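Ubiquinone biosynthesis accessory factor UbiJ (Escherichia coli, PDB 6H6O) binds hydrophobic intermediates of ubiquinone biosynthesis through the SCP2 domain held in this chain, and is required for aerobic ubiquinone synthesis and for stability of the Ubi complex. Local coordinates at residues N27-R32 and D124-D129; L89-D94 and T99-S104; V47-V52 and S56-L61. All blocks are in the same frame, centred on the assembly; numbering follows the deposited sequence.

Contact 1. Residues N27-R32 and D124-D129; sequences NTFLYR and DLAEFD. With CA (calcium ion), chain G; CA (calcium ion), chain H.
The methyl group of A126 is the centre of this helix-helix contact. Its CB lies over one face of the F29 ring, 4.1 Å from the centroid and 17° off the ring normal, a CH-pi contact displaced slightly toward the rim at CE2 and CZ. L30 adds one branch from beside the ring, its CD2 reaching to 3.8 Å from A126 CB, and the backbone closes in too, with F29 O at 3.6 Å from the same methyl. F29 CG is anti to the backbone N (chi1 -176°), which swings the phenyl group out to the neighbouring helix. F14 of the second subunit also meets this ring, so an intramolecular packing element borders the dimer interface.

The two helices are the ends of 14-30 and 113-128 in the SCP2 domain, close to each other in space although far apart in sequence. L30 packs further onto F119 and L122 of the second helix.

Away from this small apolar patch the contact becomes wet and ionic. Helix 113-128 gives way at D129, and a calcium ion is held there by A126 O at 2.2 Å and by D129 O at 2.3 Å, with A131 O and three waters completing the set. One of those waters donates to F29 O at 2.7 Å, so residues 27-32 reach this metal through a water rather than directly. E127 approaches the ring obliquely with its backbone N, while its extended side chain leads off to a second calcium ion, which OE1 meets at 2.9 Å and D124 OD1 at 2.7 Å.

Contact 2. Residues L89-D94 and T99-S104; sequences LPKLRD and TALIRS. With CA (calcium ion), chain H.
L101 reaches from helix 95-104 to K91 and L92, which lie just ahead of that helix in the chain, so a short 3-10 turn is folded back against the helix it precedes. The connection is an inverse gamma turn centred on L92, closed by a weak bond from R93 N to K91 O, and D94 follows as N-cap, its OD1 accepting from the backbone N of Q97.

K91 displays the contact step by step. Its CB lies 3.8 Å from L101 CD1. CG, anti to the carbonyl carbon (chi1 -63°), starts an extended chain that crosses the leucine at about a right angle. CD then passes the other branch, 3.9 Å from L101 CD2, so the aliphatic stem spans both methyls of the leucine. At the tip NZ leaves the apolar patch and forms a salt bridge with E106 OE2, just beyond the helix.

L92 supplies the second wall: its CD2 comes within 3.6 Å of L101 CD1, and that methyl is therefore shared between K91 and L92. R93, which closes the turn, lays one face of its guanidinium group against P90 O, 3.4 Å above its plane, and R93 O binds a calcium ion at 2.5 Å.

Contact 3. Residues V47-V52 and S56-L61; sequences VLRVEV and STSLIL
I60 fills the hollow between V47 and R49 on the facing strand. Its CG2 presses on V47 CG1 at 3.5 Å, tighter than ordinary van der Waals contact, while CG1 runs alongside the arginine stem, 3.9 Å from R49 CG. With chi2 at 98°, away from a staggered value, CD1 is placed over the centre of the R49 guanidinium group, 4.0 Å above its plane.

The next bump on this face is the hydroxyl of S58, set between two charged side chains. It donates to E51 OE1 at 2.7 Å, on the syn side, somewhat out of the carboxylate plane, and accepts from R49 NH2 at 3.0 Å in a bent bond (145°). R49 NE also makes a salt bridge to E51 OE2 at 2.9 Å, approaching from above the carboxylate plane.

All this decorates a beta hairpin, strands 47-52 and 58-63, within the mixed sheet of the SCP2 fold. L48 with L61 and V50 with L59 are its hydrogen-bonded pairs; R49 with I60 is a non-hydrogen-bonded one. Were R49 replaced by an alanine, E51 would probably lose its salt-bridge mate and the S58 hydroxyl and W74 O a donor each, with a gap likely to open beside I60 CD1.

On the reverse face L48, V50, L59 and L61 make an apolar relief. L48 and L61 meet CB to CB at 4.3 Å, V50 and L59 at 4.2 Å, and L59 and L61 pack onto helix 14-30 through T19, I22 and L26. Toward the turn the strands part, and one water joins V50 O, V52 N and T57 O.

The three contacts mark the corners of a compact domain, with centres about 18 to 20 Å apart. Contact 1 joins the ends of helices 14-30 and 113-128 and so spans most of the chain; contact 3, the hairpin of 47-52 and 58-63, and then contact 2, around helix 95-104, fall in series between its two segments. Contacts 1 and 2 touch where D124 meets R93 and D94, and they share a calcium ion and two of its waters. Contact 3 touches neither and lies across the chain's centre from contact 1, but helix 14-30 serves both, so one helix packs against both the hairpin and the end of helix 113-128 in this lipid-binding domain.

Contact 1. Residues N27-R32 and D124-D129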
loop_
_atom_site.group_PDB
_atom_site.type_symbol
_atom_site.label_atom_id
_atom_site.label_comp_id
_atom_site.label_asym_id
_atom_site.label_seq_id
_atom_site.Cartn_x
_atom_site.Cartn_y
_atom_site.Cartn_z
ATOM N N ASN A 27 2.736 4.192 12.302
ATOM C CA ASN A 27 2.670 4.566 13.705
ATOM C C ASN A 27 2.226 3.408 14.611
ATOM O O ASN A 27 2.846 3.183 15.652
ATOM C CB ASN A 27 1.840 5.813 13.917
ATOM C CG ASN A 27 2.638 7.034 13.507
ATOM O OD1 ASN A 27 3.715 7.313 14.049
ATOM N ND2 ASN A 27 2.154 7.744 12.520
ATOM N N THR A 28 1.241 2.628 14.185
ATOM C CA THR A 28 0.822 1.482 15.001
ATOM C C THR A 28 1.934 0.424 15.084
ATOM O O THR A 28 2.160 -0.163 16.147
ATOM C CB THR A 28 -0.493 0.887 14.463
ATOM O OG1 THR A 28 -1.467 1.931 14.348
ATOM C CG2 THR A 28 -1.032 -0.246 15.353
ATOM N N PHE A 29 2.649 0.207 13.980
ATOM C CA PHE A 29 3.697 -0.814 13.910
ATOM C C PHE A 29 5.008 -0.433 14.629
ATOM O O PHE A 29 5.591 -1.266 15.352
ATOM C CB PHE A 29 3.958 -1.191 12.439
ATOM C CG PHE A 29 4.947 -2.310 12.189
ATOM C CD1 PHE A 29 4.703 -3.600 12.664
ATOM C CD2 PHE A 29 6.105 -2.082 11.453
ATOM C CE1 PHE A 29 5.607 -4.643 12.408
ATOM C CE2 PHE A 29 7.023 -3.121 11.223
ATOM C CZ PHE A 29 6.765 -4.391 11.699
ATOM N N LEU A 30 5.428 0.828 14.478
ATOM C CA LEU A 30 6.715 1.322 14.958
ATOM C C LEU A 30 6.704 2.177 16.207
ATOM O O LEU A 30 7.680 2.132 16.950
ATOM C CB LEU A 30 7.430 2.106 13.834
ATOM C CG LEU A 30 7.660 1.382 12.492
ATOM C CD1 LEU A 30 8.225 2.339 11.469
ATOM C CD2 LEU A 30 8.592 0.133 12.645
ATOM N N TYR A 31 5.648 2.965 16.441
ATOM C CA TYR A 31 5.617 3.910 17.561
ATOM C C TYR A 31 4.748 3.534 18.751
ATOM O O TYR A 31 4.799 4.234 19.771
ATOM C CB TYR A 31 5.185 5.292 17.045
ATOM C CG TYR A 31 6.323 6.072 16.443
ATOM C CD1 TYR A 31 6.720 5.862 15.123
ATOM C CD2 TYR A 31 7.025 7.008 17.200
ATOM C CE1 TYR A 31 7.788 6.570 14.571
ATOM C CE2 TYR A 31 8.059 7.749 16.648
ATOM C CZ TYR A 31 8.433 7.530 15.335
ATOM O OH TYR A 31 9.444 8.271 14.805
ATOM N N ARG A 32 3.938 2.476 18.637
ATOM C CA ARG A 32 3.040 2.098 19.730
ATOM C C ARG A 32 3.815 1.521 20.940
ATOM O O ARG A 32 3.445 1.799 22.079
ATOM C CB ARG A 32 1.993 1.089 19.225
ATOM C CG ARG A 32 0.926 0.678 20.227
ATOM C CD ARG A 32 -0.115 -0.196 19.550
ATOM N NE ARG A 32 -1.132 -0.673 20.491
ATOM C CZ ARG A 32 -2.278 -0.047 20.748
ATOM N NH1 ARG A 32 -3.136 -0.552 21.625
ATOM N NH2 ARG A 32 -2.570 1.096 20.137
ATOM N N ASP A 124 12.844 -4.445 11.950
ATOM C CA ASP A 124 13.276 -5.772 12.404
ATOM C C ASP A 124 12.983 -5.926 13.914
ATOM O O ASP A 124 12.381 -6.915 14.329
ATOM C CB ASP A 124 14.773 -5.978 12.115
ATOM C CG ASP A 124 15.253 -7.427 12.212
ATOM O OD1 ASP A 124 14.398 -8.330 12.321
ATOM O OD2 ASP A 124 16.489 -7.651 12.165
ATOM N N LEU A 125 13.307 -4.887 14.710
ATOM C CA LEU A 125 13.064 -4.924 16.151
ATOM C C LEU A 125 11.578 -4.827 16.472
ATOM O O LEU A 125 11.139 -5.399 17.472
ATOM C CB LEU A 125 13.870 -3.839 16.864
ATOM C CG LEU A 125 15.399 -4.106 16.896
ATOM C CD1 LEU A 125 16.160 -2.886 17.358
ATOM C CD2 LEU A 125 15.756 -5.301 17.801
ATOM N N ALA A 126 10.793 -4.137 15.610
ATOM C CA ALA A 126 9.341 -4.016 15.793
ATOM C C ALA A 126 8.619 -5.354 15.619
ATOM O O ALA A 126 7.559 -5.586 16.215
ATOM C CB ALA A 126 8.761 -2.942 14.868
ATOM N N GLU A 127 9.206 -6.231 14.800
ATOM C CA GLU A 127 8.698 -7.586 14.592
ATOM C C GLU A 127 9.114 -8.466 15.786
ATOM O O GLU A 127 8.325 -9.302 16.241
ATOM C CB GLU A 127 9.269 -8.149 13.296
ATOM C CG GLU A 127 8.496 -9.332 12.739
ATOM C CD GLU A 127 9.155 -10.048 11.574
ATOM O OE1 GLU A 127 10.360 -9.810 11.321
ATOM O OE2 GLU A 127 8.470 -10.875 10.929
ATOM N N PHE A 128 10.363 -8.269 16.300
ATOM C CA PHE A 128 10.881 -9.013 17.455
ATOM C C PHE A 128 10.031 -8.746 18.700
ATOM O O PHE A 128 9.725 -9.659 19.464
ATOM C CB PHE A 128 12.365 -8.643 17.716
ATOM C CG PHE A 128 12.817 -8.766 19.161
ATOM C CD1 PHE A 128 13.076 -10.014 19.727
ATOM C CD2 PHE A 128 12.960 -7.637 19.961
ATOM C CE1 PHE A 128 13.461 -10.127 21.067
ATOM C CE2 PHE A 128 13.330 -7.751 21.304
ATOM C CZ PHE A 128 13.579 -8.995 21.848
ATOM N N ASP A 129 9.749 -7.471 18.945
ATOM C CA ASP A 129 8.998 -7.026 20.095
ATOM C C ASP A 129 7.505 -7.416 19.912
ATOM O O ASP A 129 6.872 -6.909 18.997
ATOM C CB ASP A 129 9.195 -5.520 20.289
ATOM C CG ASP A 129 8.313 -4.946 21.353
ATOM O OD1 ASP A 129 8.093 -5.619 22.348
ATOM O OD2 ASP A 129 7.836 -3.824 21.173
HETATM CA CA CA G . 5.799 -5.411 17.566
HETATM CA CA CA H . 12.961 -9.269 10.280
HETATM O O HOH W 1 4.775 -3.669 16.298
HETATM O O HOH W 2 6.721 -3.583 18.689
HETATM O O HOH W 3 4.813 -7.193 16.505
HETATM O O HOH W 4 11.815 -7.100 9.462
HETATM O O HOH W 5 13.576 -11.055 12.023
#

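Contact 2. Residues L89-D94 and T99-S104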
loop_
_atom_site.group_PDB
_atom_site.type_symbol
_atom_site.label_atom_id
_atom_site.label_comp_id
_atom_site.label_asym_id
_atom_site.label_seq_id
_atom_site.Cartn_x
_atom_site.Cartn_y
_atom_site.Cartn_z
ATOM N N LEU A 89 9.904 -4.278 -0.663
ATOM C CA LEU A 89 9.426 -4.135 0.730
ATOM C C LEU A 89 9.351 -5.471 1.526
ATOM O O LEU A 89 9.962 -5.533 2.593
ATOM C CB LEU A 89 8.082 -3.367 0.781
ATOM C CG LEU A 89 7.383 -3.187 2.136
ATOM C CD1 LEU A 89 8.190 -2.290 3.077
ATOM C CD2 LEU A 89 5.979 -2.616 1.945
ATOM N N PRO A 90 8.704 -6.568 1.053
ATOM C CA PRO A 90 8.717 -7.809 1.857
ATOM C C PRO A 90 10.106 -8.451 2.007
ATOM O O PRO A 90 10.265 -9.377 2.807
ATOM C CB PRO A 90 7.727 -8.726 1.131
ATOM C CG PRO A 90 7.691 -8.224 -0.252
ATOM C CD PRO A 90 7.933 -6.746 -0.198
ATOM N N LYS A 91 11.118 -7.949 1.263
ATOM C CA LYS A 91 12.496 -8.470 1.320
ATOM C C LYS A 91 13.344 -7.783 2.380
ATOM O O LYS A 91 14.401 -8.311 2.730
ATOM C CB LYS A 91 13.209 -8.338 -0.035
ATOM C CG LYS A 91 12.579 -9.129 -1.166
ATOM C CD LYS A 91 13.239 -8.838 -2.476
ATOM C CE LYS A 91 12.542 -9.556 -3.602
ATOM N NZ LYS A 91 13.248 -9.354 -4.885
ATOM N N LEU A 92 12.950 -6.577 2.821
ATOM C CA LEU A 92 13.700 -5.802 3.800
ATOM C C LEU A 92 13.550 -6.366 5.239
ATOM O O LEU A 92 13.148 -5.650 6.159
ATOM C CB LEU A 92 13.340 -4.297 3.697
ATOM C CG LEU A 92 13.719 -3.584 2.384
ATOM C CD1 LEU A 92 13.060 -2.211 2.289
ATOM C CD2 LEU A 92 15.208 -3.405 2.266
ATOM N N ARG A 93 13.915 -7.652 5.420
ATOM C CA ARG A 93 13.830 -8.381 6.693
ATOM C C ARG A 93 14.867 -7.931 7.723
ATOM O O ARG A 93 14.559 -7.901 8.916
ATOM C CB ARG A 93 13.922 -9.898 6.465
ATOM C CG ARG A 93 12.773 -10.467 5.640
ATOM C CD ARG A 93 13.022 -11.906 5.230
ATOM N NE ARG A 93 11.925 -12.435 4.417
ATOM C CZ ARG A 93 11.875 -12.380 3.088
ATOM N NH1 ARG A 93 10.838 -12.889 2.436
ATOM N NH2 ARG A 93 12.862 -11.815 2.402
ATOM N N ASP A 94 16.093 -7.602 7.270
ATOM C CA ASP A 94 17.205 -7.172 8.130
ATOM C C ASP A 94 18.290 -6.449 7.317
ATOM O O ASP A 94 18.170 -6.358 6.092
ATOM C CB ASP A 94 17.811 -8.380 8.895
ATOM C CG ASP A 94 18.055 -9.629 8.063
ATOM O OD1 ASP A 94 18.525 -9.495 6.908
ATOM O OD2 ASP A 94 17.823 -10.743 8.584
ATOM N N THR A 99 21.750 -4.978 2.567
ATOM C CA THR A 99 23.060 -4.903 1.908
ATOM C C THR A 99 23.027 -5.638 0.556
ATOM O O THR A 99 23.538 -5.107 -0.432
ATOM C CB THR A 99 24.190 -5.433 2.832
ATOM O OG1 THR A 99 24.005 -4.918 4.150
ATOM C CG2 THR A 99 25.574 -5.038 2.345
ATOM N N ALA A 100 22.409 -6.840 0.518
ATOM C CA ALA A 100 22.272 -7.632 -0.708
ATOM C C ALA A 100 21.426 -6.884 -1.742
ATOM O O ALA A 100 21.784 -6.881 -2.918
ATOM C CB ALA A 100 21.663 -8.990 -0.400
ATOM N N LEU A 101 20.340 -6.197 -1.292
ATOM C CA LEU A 101 19.466 -5.427 -2.188
ATOM C C LEU A 101 20.171 -4.216 -2.772
ATOM O O LEU A 101 19.974 -3.905 -3.947
ATOM C CB LEU A 101 18.146 -5.043 -1.507
ATOM C CG LEU A 101 17.206 -6.242 -1.211
ATOM C CD1 LEU A 101 16.160 -5.909 -0.213
ATOM C CD2 LEU A 101 16.603 -6.850 -2.480
ATOM N N ILE A 102 21.026 -3.557 -1.974
ATOM C CA ILE A 102 21.812 -2.420 -2.455
ATOM C C ILE A 102 22.857 -2.922 -3.468
ATOM O O ILE A 102 22.977 -2.355 -4.559
ATOM C CB ILE A 102 22.423 -1.594 -1.290
ATOM C CG1 ILE A 102 21.300 -0.856 -0.514
ATOM C CG2 ILE A 102 23.473 -0.591 -1.813
ATOM C CD1 ILE A 102 21.669 -0.401 0.958
ATOM N N ARG A 103 23.564 -4.030 -3.131
ATOM C CA ARG A 103 24.563 -4.644 -4.012
ATOM C C ARG A 103 23.961 -5.075 -5.365
ATOM O O ARG A 103 24.566 -4.828 -6.408
ATOM C CB ARG A 103 25.242 -5.834 -3.307
ATOM C CG ARG A 103 26.436 -6.393 -4.076
ATOM C CD ARG A 103 27.082 -7.584 -3.388
ATOM N NE ARG A 103 27.693 -7.230 -2.108
ATOM C CZ ARG A 103 28.951 -6.829 -1.949
ATOM N NH1 ARG A 103 29.403 -6.516 -0.745
ATOM N NH2 ARG A 103 29.762 -6.724 -2.997
ATOM N N SER A 104 22.764 -5.686 -5.353
ATOM C CA SER A 104 22.125 -6.142 -6.585
ATOM C C SER A 104 21.508 -5.004 -7.428
ATOM O O SER A 104 21.114 -5.241 -8.571
ATOM C CB SER A 104 21.068 -7.199 -6.270
ATOM O OG SER A 104 19.980 -6.611 -5.574
HETATM CA CA CA H . 12.961 -9.269 10.280
HETATM O O HOH W 4 11.815 -7.100 9.462
HETATM O O HOH W 5 13.576 -11.055 12.023
#

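Contact 3. Residues V47-V52 and S56-L61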
loop_
_atom_site.group_PDB
_atom_site.type_symbol
_atom_site.label_atom_id
_atom_site.label_comp_id
_atom_site.label_asym_id
_atom_site.label_seq_id
_atom_site.Cartn_x
_atom_site.Cartn_y
_atom_site.Cartn_z
ATOM N N VAL A 47 14.437 12.886 7.649
ATOM C CA VAL A 47 13.518 12.943 6.506
ATOM C C VAL A 47 13.954 11.847 5.501
ATOM O O VAL A 47 15.050 11.935 4.924
ATOM C CB VAL A 47 13.463 14.325 5.818
ATOM C CG1 VAL A 47 12.432 14.307 4.673
ATOM C CG2 VAL A 47 13.154 15.438 6.817
ATOM N N LEU A 48 13.110 10.819 5.316
ATOM C CA LEU A 48 13.389 9.720 4.404
ATOM C C LEU A 48 12.419 9.797 3.231
ATOM O O LEU A 48 11.209 9.669 3.434
ATOM C CB LEU A 48 13.251 8.374 5.135
ATOM C CG LEU A 48 13.372 7.064 4.292
ATOM C CD1 LEU A 48 14.749 6.961 3.580
ATOM C CD2 LEU A 48 13.159 5.816 5.180
ATOM N N ARG A 49 12.954 10.017 2.017
ATOM C CA ARG A 49 12.146 10.080 0.792
ATOM C C ARG A 49 12.144 8.711 0.111
ATOM O O ARG A 49 13.202 8.138 -0.121
ATOM C CB ARG A 49 12.682 11.164 -0.158
ATOM C CG ARG A 49 11.718 11.498 -1.291
ATOM C CD ARG A 49 12.126 12.771 -2.028
ATOM N NE ARG A 49 11.077 13.149 -2.973
ATOM C CZ ARG A 49 10.418 14.304 -2.976
ATOM N NH1 ARG A 49 10.718 15.251 -2.098
ATOM N NH2 ARG A 49 9.456 14.523 -3.863
ATOM N N VAL A 50 10.956 8.204 -0.220
ATOM C CA VAL A 50 10.778 6.897 -0.849
ATOM C C VAL A 50 10.156 7.108 -2.225
ATOM O O VAL A 50 9.042 7.632 -2.333
ATOM C CB VAL A 50 9.969 5.876 0.020
ATOM C CG1 VAL A 50 9.898 4.508 -0.660
ATOM C CG2 VAL A 50 10.533 5.741 1.435
ATOM N N GLU A 51 10.913 6.755 -3.275
ATOM C CA GLU A 51 10.470 6.844 -4.668
ATOM C C GLU A 51 10.134 5.424 -5.102
ATOM O O GLU A 51 11.040 4.600 -5.257
ATOM C CB GLU A 51 11.562 7.441 -5.571
ATOM C CG GLU A 51 12.086 8.812 -5.140
ATOM C CD GLU A 51 11.184 10.018 -5.327
ATOM O OE1 GLU A 51 10.027 9.864 -5.773
ATOM O OE2 GLU A 51 11.635 11.134 -4.989
ATOM N N VAL A 52 8.843 5.102 -5.198
ATOM C CA VAL A 52 8.433 3.752 -5.587
ATOM C C VAL A 52 8.354 3.756 -7.120
ATOM O O VAL A 52 7.548 4.500 -7.695
ATOM C CB VAL A 52 7.121 3.246 -4.899
ATOM C CG1 VAL A 52 6.863 1.784 -5.244
ATOM C CG2 VAL A 52 7.196 3.386 -3.377
ATOM N N SER A 56 3.809 7.585 -9.841
ATOM C CA SER A 56 4.140 8.953 -10.242
ATOM C C SER A 56 4.472 9.894 -9.079
ATOM O O SER A 56 4.990 10.986 -9.318
ATOM C CB SER A 56 3.023 9.534 -11.109
ATOM O OG SER A 56 1.803 9.574 -10.384
ATOM N N THR A 57 4.201 9.471 -7.828
ATOM C CA THR A 57 4.412 10.310 -6.650
ATOM C C THR A 57 5.414 9.739 -5.640
ATOM O O THR A 57 5.589 8.537 -5.544
ATOM C CB THR A 57 3.066 10.566 -5.957
ATOM O OG1 THR A 57 2.423 9.312 -5.712
ATOM C CG2 THR A 57 2.158 11.524 -6.737
ATOM N N SER A 58 6.001 10.615 -4.837
ATOM C CA SER A 58 6.952 10.278 -3.774
ATOM C C SER A 58 6.203 10.047 -2.438
ATOM O O SER A 58 5.056 10.481 -2.282
ATOM C CB SER A 58 7.934 11.437 -3.590
ATOM O OG SER A 58 8.511 11.865 -4.812
ATOM N N LEU A 59 6.874 9.379 -1.486
ATOM C CA LEU A 59 6.422 9.210 -0.108
ATOM C C LEU A 59 7.545 9.824 0.746
ATOM O O LEU A 59 8.712 9.523 0.534
ATOM C CB LEU A 59 6.262 7.742 0.292
ATOM C CG LEU A 59 5.037 6.972 -0.222
ATOM C CD1 LEU A 59 5.114 5.539 0.258
ATOM C CD2 LEU A 59 3.704 7.591 0.290
ATOM N N ILE A 60 7.199 10.686 1.670
ATOM C CA ILE A 60 8.207 11.305 2.526
ATOM C C ILE A 60 7.846 10.991 3.981
ATOM O O ILE A 60 6.730 11.247 4.413
ATOM C CB ILE A 60 8.370 12.811 2.220
ATOM C CG1 ILE A 60 8.739 13.050 0.714
ATOM C CG2 ILE A 60 9.450 13.420 3.138
ATOM C CD1 ILE A 60 7.572 13.413 -0.181
ATOM N N LEU A 61 8.782 10.374 4.698
ATOM C CA LEU A 61 8.614 9.975 6.100
ATOM C C LEU A 61 9.428 10.940 6.968
ATOM O O LEU A 61 10.642 11.086 6.750
ATOM C CB LEU A 61 9.108 8.537 6.306
ATOM C CG LEU A 61 8.144 7.369 5.955
ATOM C CD1 LEU A 61 7.616 7.443 4.537
ATOM C CD2 LEU A 61 8.827 6.030 6.191
HETATM O O HOH W 6 6.831 6.773 -3.938
#